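Local structure of uncharacterized protein (Sulfolobus solfataricus, 4WWM) at residues A[5-10]-A[75-80]; A[54-59]-A[71-76]. The protein is a ubiquitin-related modifier of the Urm1 family that probably becomes conjugated to other proteins and may also serve in sulfur transfer for tRNA modification. All blocks are in the same frame, centred on the assembly; numbering follows the deposited sequence.

Contact 1 of 2, residues A[5-10]-A[75-80]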
loop_
_atom_site.group_PDB
_atom_site.type_symbol
_atom_site.label_atom_id
_atom_site.label_comp_id
_atom_site.label_asym_id
_atom_site.label_seq_id
_atom_site.Cartn_x
_atom_site.Cartn_y
_atom_site.Cartn_z
ATOM N N ILE A 5 4.165 -5.264 -1.356
ATOM C CA ILE A 5 4.345 -5.814 -2.695
ATOM C C ILE A 5 3.490 -5.045 -3.699
ATOM O O ILE A 5 2.279 -4.919 -3.525
ATOM C CB ILE A 5 3.979 -7.310 -2.747
ATOM C CG1 ILE A 5 4.826 -8.097 -1.739
ATOM C CG2 ILE A 5 4.179 -7.853 -4.160
ATOM C CD1 ILE A 5 4.538 -9.598 -1.701
ATOM N N LEU A 6 4.127 -4.537 -4.752
ATOM C CA LEU A 6 3.418 -3.825 -5.809
ATOM C C LEU A 6 3.055 -4.789 -6.927
ATOM O O LEU A 6 3.808 -5.719 -7.220
ATOM C CB LEU A 6 4.270 -2.672 -6.352
ATOM C CG LEU A 6 4.696 -1.603 -5.344
ATOM C CD1 LEU A 6 5.573 -0.568 -6.021
ATOM C CD2 LEU A 6 3.500 -0.927 -4.707
ATOM N N LYS A 7 1.896 -4.565 -7.541
ATOM C CA LYS A 7 1.424 -5.396 -8.645
ATOM C C LYS A 7 1.105 -4.546 -9.870
ATOM O O LYS A 7 0.846 -3.346 -9.759
ATOM C CB LYS A 7 0.178 -6.187 -8.235
ATOM C CG LYS A 7 0.414 -7.228 -7.151
ATOM C CD LYS A 7 1.204 -8.413 -7.676
ATOM C CE LYS A 7 1.567 -9.374 -6.558
ATOM N NZ LYS A 7 2.540 -10.407 -7.009
ATOM N N GLY A 8 1.119 -5.181 -11.038
ATOM C CA GLY A 8 0.731 -4.525 -12.270
ATOM C C GLY A 8 1.615 -3.341 -12.623
ATOM O O GLY A 8 2.815 -3.354 -12.340
ATOM N N PRO A 9 1.026 -2.310 -13.255
ATOM C CA PRO A 9 1.782 -1.128 -13.686
ATOM C C PRO A 9 2.481 -0.380 -12.554
ATOM O O PRO A 9 3.427 0.359 -12.824
ATOM C CB PRO A 9 0.706 -0.241 -14.323
ATOM C CG PRO A 9 -0.337 -1.187 -14.777
ATOM C CD PRO A 9 -0.359 -2.283 -13.757
ATOM N N LEU A 10 2.023 -0.560 -11.318
ATOM C CA LEU A 10 2.619 0.145 -10.185
ATOM C C LEU A 10 4.097 -0.202 -10.045
ATOM O O LEU A 10 4.894 0.617 -9.591
ATOM C CB LEU A 10 1.885 -0.187 -8.883
ATOM C CG LEU A 10 0.449 0.318 -8.724
ATOM C CD1 LEU A 10 -0.081 -0.052 -7.345
ATOM C CD2 LEU A 10 0.348 1.822 -8.948
ATOM N N GLU A 75 -0.238 -6.033 -0.186
ATOM C CA GLU A 75 -0.215 -6.020 -1.647
ATOM C C GLU A 75 -1.013 -4.836 -2.165
ATOM O O GLU A 75 -2.177 -4.668 -1.807
ATOM C CB GLU A 75 -0.786 -7.319 -2.221
ATOM C CG GLU A 75 -0.005 -8.565 -1.855
ATOM C CD GLU A 75 -0.659 -9.824 -2.381
ATOM O OE1 GLU A 75 -0.859 -9.919 -3.609
ATOM O OE2 GLU A 75 -0.983 -10.713 -1.567
ATOM N N ILE A 76 -0.383 -4.018 -3.004
ATOM C CA ILE A 76 -1.059 -2.884 -3.621
ATOM C C ILE A 76 -1.308 -3.220 -5.088
ATOM O O ILE A 76 -0.370 -3.395 -5.868
ATOM C CB ILE A 76 -0.246 -1.585 -3.481
ATOM C CG1 ILE A 76 0.141 -1.370 -2.015
ATOM C CG2 ILE A 76 -1.060 -0.399 -3.988
ATOM C CD1 ILE A 76 1.052 -0.192 -1.784
ATOM N N ILE A 77 -2.586 -3.318 -5.441
ATOM C CA ILE A 77 -3.009 -3.861 -6.726
ATOM C C ILE A 77 -3.859 -2.864 -7.510
ATOM O O ILE A 77 -4.923 -2.453 -7.042
ATOM C CB ILE A 77 -3.829 -5.153 -6.534
ATOM C CG1 ILE A 77 -3.047 -6.155 -5.680
ATOM C CG2 ILE A 77 -4.194 -5.761 -7.887
ATOM C CD1 ILE A 77 -3.846 -7.372 -5.263
ATOM N N PRO A 78 -3.404 -2.477 -8.714
ATOM C CA PRO A 78 -4.258 -1.628 -9.547
ATOM C C PRO A 78 -5.284 -2.442 -10.340
ATOM O O PRO A 78 -4.976 -3.556 -10.765
ATOM C CB PRO A 78 -3.261 -0.941 -10.477
ATOM C CG PRO A 78 -2.170 -1.934 -10.632
ATOM C CD PRO A 78 -2.075 -2.679 -9.324
ATOM N N ILE A 79 -6.487 -1.898 -10.514
ATOM C CA ILE A 79 -7.524 -2.549 -11.314
ATOM C C ILE A 79 -8.151 -1.569 -12.301
ATOM O O ILE A 79 -8.052 -0.355 -12.126
ATOM C CB ILE A 79 -8.639 -3.139 -10.431
ATOM C CG1 ILE A 79 -9.237 -2.054 -9.532
ATOM C CG2 ILE A 79 -8.094 -4.276 -9.589
ATOM C CD1 ILE A 79 -10.563 -2.427 -8.934
ATOM N N ASN A 80 -8.801 -2.104 -13.330
ATOM C CA ASN A 80 -9.490 -1.276 -14.315
ATOM C C ASN A 80 -10.865 -0.842 -13.820
ATOM O O ASN A 80 -11.890 -1.355 -14.269
ATOM C CB ASN A 80 -9.622 -2.029 -15.639
ATOM C CG ASN A 80 -8.279 -2.340 -16.265
ATOM O OD1 ASN A 80 -7.913 -3.503 -16.435
ATOM N ND2 ASN A 80 -7.532 -1.297 -16.607
#

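Contact 2 of 2, residues A[54-59]-A[71-76]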
loop_
_atom_site.group_PDB
_atom_site.type_symbol
_atom_site.label_atom_id
_atom_site.label_comp_id
_atom_site.label_asym_id
_atom_site.label_seq_id
_atom_site.Cartn_x
_atom_site.Cartn_y
_atom_site.Cartn_z
ATOM N N LEU A 54 -4.479 -5.461 -0.236
ATOM C CA LEU A 54 -4.640 -6.691 0.520
ATOM C C LEU A 54 -3.638 -6.709 1.662
ATOM O O LEU A 54 -2.473 -6.356 1.481
ATOM C CB LEU A 54 -4.443 -7.917 -0.374
ATOM C CG LEU A 54 -5.391 -8.056 -1.567
ATOM C CD1 LEU A 54 -5.079 -9.328 -2.341
ATOM C CD2 LEU A 54 -6.844 -8.041 -1.119
ATOM N N ILE A 55 -4.109 -7.098 2.839
ATOM C CA ILE A 55 -3.236 -7.365 3.969
ATOM C C ILE A 55 -3.331 -8.854 4.267
ATOM O O ILE A 55 -4.386 -9.342 4.673
ATOM C CB ILE A 55 -3.621 -6.538 5.207
ATOM C CG1 ILE A 55 -3.557 -5.043 4.877
ATOM C CG2 ILE A 55 -2.696 -6.867 6.372
ATOM C CD1 ILE A 55 -4.095 -4.129 5.966
ATOM N N ASN A 56 -2.233 -9.568 4.043
ATOM C CA ASN A 56 -2.211 -11.021 4.171
ATOM C C ASN A 56 -3.337 -11.670 3.371
ATOM O O ASN A 56 -3.978 -12.611 3.833
ATOM C CB ASN A 56 -2.301 -11.429 5.642
ATOM C CG ASN A 56 -1.142 -10.898 6.465
ATOM O OD1 ASN A 56 -0.017 -10.793 5.977
ATOM N ND2 ASN A 56 -1.411 -10.554 7.719
ATOM N N GLY A 57 -3.581 -11.141 2.176
ATOM C CA GLY A 57 -4.516 -11.743 1.242
ATOM C C GLY A 57 -5.955 -11.283 1.383
ATOM O O GLY A 57 -6.813 -11.697 0.600
ATOM N N LYS A 58 -6.222 -10.430 2.371
ATOM C CA LYS A 58 -7.581 -9.962 2.651
ATOM C C LYS A 58 -7.707 -8.452 2.468
ATOM O O LYS A 58 -6.764 -7.708 2.733
ATOM C CB LYS A 58 -7.992 -10.343 4.076
ATOM C CG LYS A 58 -7.981 -11.839 4.354
ATOM C CD LYS A 58 -8.291 -12.124 5.816
ATOM C CE LYS A 58 -8.244 -13.611 6.124
ATOM N NZ LYS A 58 -8.616 -13.893 7.539
ATOM N N ASP A 59 -8.880 -8.007 2.026
ATOM C CA ASP A 59 -9.140 -6.586 1.801
ATOM C C ASP A 59 -8.853 -5.741 3.045
ATOM O O ASP A 59 -9.298 -6.063 4.149
ATOM C CB ASP A 59 -10.588 -6.377 1.360
ATOM C CG ASP A 59 -10.859 -4.953 0.915
ATOM O OD1 ASP A 59 -11.206 -4.120 1.775
ATOM O OD2 ASP A 59 -10.719 -4.666 -0.292
ATOM N N ASN A 71 5.389 -8.814 10.311
ATOM C CA ASN A 71 5.436 -9.851 9.284
ATOM C C ASN A 71 4.233 -9.824 8.335
ATOM O O ASN A 71 4.047 -10.743 7.540
ATOM C CB ASN A 71 5.542 -11.229 9.940
ATOM C CG ASN A 71 6.843 -11.412 10.707
ATOM O OD1 ASN A 71 7.803 -10.661 10.519
ATOM N ND2 ASN A 71 6.881 -12.418 11.572
ATOM N N ASP A 72 3.419 -8.775 8.411
ATOM C CA ASP A 72 2.279 -8.643 7.507
ATOM C C ASP A 72 2.738 -8.368 6.080
ATOM O O ASP A 72 3.743 -7.694 5.859
ATOM C CB ASP A 72 1.339 -7.524 7.963
ATOM C CG ASP A 72 0.481 -7.919 9.154
ATOM O OD1 ASP A 72 0.318 -9.132 9.412
ATOM O OD2 ASP A 72 -0.043 -7.006 9.827
ATOM N N ILE A 73 1.985 -8.895 5.120
ATOM C CA ILE A 73 2.259 -8.676 3.708
ATOM C C ILE A 73 1.171 -7.797 3.107
ATOM O O ILE A 73 -0.003 -8.173 3.083
ATOM C CB ILE A 73 2.343 -10.003 2.935
ATOM C CG1 ILE A 73 3.452 -10.883 3.522
ATOM C CG2 ILE A 73 2.595 -9.735 1.452
ATOM C CD1 ILE A 73 3.515 -12.280 2.936
ATOM N N ILE A 74 1.578 -6.626 2.629
ATOM C CA ILE A 74 0.662 -5.656 2.044
ATOM C C ILE A 74 0.810 -5.633 0.526
ATOM O O ILE A 74 1.855 -5.250 0.011
ATOM C CB ILE A 74 0.919 -4.242 2.602
ATOM C CG1 ILE A 74 0.772 -4.244 4.127
ATOM C CG2 ILE A 74 -0.041 -3.241 1.970
ATOM C CD1 ILE A 74 1.255 -2.972 4.795
ATOM N N GLU A 75 -0.238 -6.033 -0.186
ATOM C CA GLU A 75 -0.215 -6.020 -1.647
ATOM C C GLU A 75 -1.013 -4.836 -2.165
ATOM O O GLU A 75 -2.177 -4.668 -1.807
ATOM C CB GLU A 75 -0.786 -7.319 -2.221
ATOM C CG GLU A 75 -0.005 -8.565 -1.855
ATOM C CD GLU A 75 -0.659 -9.824 -2.381
ATOM O OE1 GLU A 75 -0.859 -9.919 -3.609
ATOM O OE2 GLU A 75 -0.983 -10.713 -1.567
ATOM N N ILE A 76 -0.383 -4.018 -3.004
ATOM C CA ILE A 76 -1.059 -2.884 -3.621
ATOM C C ILE A 76 -1.308 -3.220 -5.088
ATOM O O ILE A 76 -0.370 -3.395 -5.868
ATOM C CB ILE A 76 -0.246 -1.585 -3.481
ATOM C CG1 ILE A 76 0.141 -1.370 -2.015
ATOM C CG2 ILE A 76 -1.060 -0.399 -3.988
ATOM C CD1 ILE A 76 1.052 -0.192 -1.784
HETATM O O HOH W 1 -1.458 -9.513 1.050
#

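Contact 1 of 2, residues A[5-10]-A[75-80]
I5 and L6 pair in parallel with E75 and I76, joining strands 3-6 and 73-78 as the neighbouring inner strands of the ubiquitin-like beta-grasp sheet. Two backbone bonds carry the register: I76 N gives its hydrogen to I5 O at 2.9 Å, and K7 N reaches I76 O at 3.1 Å, the second more bent, with 140° at the hydrogen. The tightly packed part is the face bearing L6 and I76. There L6 and I76 run together in one direction, with L6 CD2 3.9 Å from I76 CD1. From the start of helix 10-14, L10 comes in roughly perpendicular to I76 and sets its CD1 3.5 Å from I76 CG2; the same methyl also touches the P78 ring. I76 CG2 can meet it because chi1 of -52° turns that branch away from its own backbone N. With L10 cut back to an alanine, I76 CG2 and the P78 ring would both lose the CD1 methyl they pack on, and a gap is likely to open between the helix start and the strand. I40 borders this side too, touching L10 and I76.

The face of I5 and E75 is looser and partly open to solvent. K7 runs its CG past I77 CG1, then bends at chi2 (-72°) across E75; at 4.8 Å, K7 NZ and E75 OE1 stop short of a salt bridge, though the charges could still attract each other weakly.

Separately, at the exposed outer end of the type II' turn K7-L10, the P9 ring comes across P78, with P9 CD 3.6 Å from P78 CG.

Contact 2 of 2, residues A[54-59]-A[71-76]
L54 and E75 form a hydrogen-bonded antiparallel pair: L54 N donates to E75 O at 2.9 Å, and E75 N to L54 O at 2.8 Å. One residue on, I55 and I74 make the non-hydrogen-bonded pair, where I55 CA-H leans on I73 O. The last backbone link is nearly straight, N56 N to I73 O, with 172° at the hydrogen.

N56 adds bonds through its side chain. With CG set beside its own backbone N (chi1 -61°), the amide reaches across to the start of the neighbouring strand: OD1 accepts from I73 N at 2.9 Å, and ND2 gives a hydrogen to D72 OD1 at 2.8 Å. That carboxylate oxygen is met from above its plane, the two flat groups standing 71° apart, while the bond lies close to the amide plane of N56. Both ends being held, the amide is fixed in its rotation. D72 OD2 turns to N69 N.

All this sits where strand 51-55 of the beta-grasp sheet ends in a type I' turn, I55 to K58, leading into strand 58-59. A water bridges the turn to strand 73-78, accepting from G57 N at 2.9 Å and lying 2.9 Å from E75 OE2.

Apolar contact is thinner: I55 CG1 and I74 CG1 are 4.5 Å apart, and L68 touches both isoleucines. On the opposite face of the sheet, L54 CB rests 4.1 Å from E75 CB.

From the N terminus, strand 3-6 comes first, and contact 1 closes the long loop back to the end of the modelled chain, taking in both helices and strands 18-20, 51-55 and 58-59. Contact 2 closes a much shorter return, from 54-59 to 71-76, which falls within the span of contact 1 until the two merge at E75 and I76. Strand 73-78 thus has a parallel neighbour, 3-6, along one edge and an antiparallel one, 51-55, along the other. The contacts also meet directly: I5 N lies 2.7 Å from I74 O, probably a hydrogen bond, and I77 CD1 packs on L54 CD1.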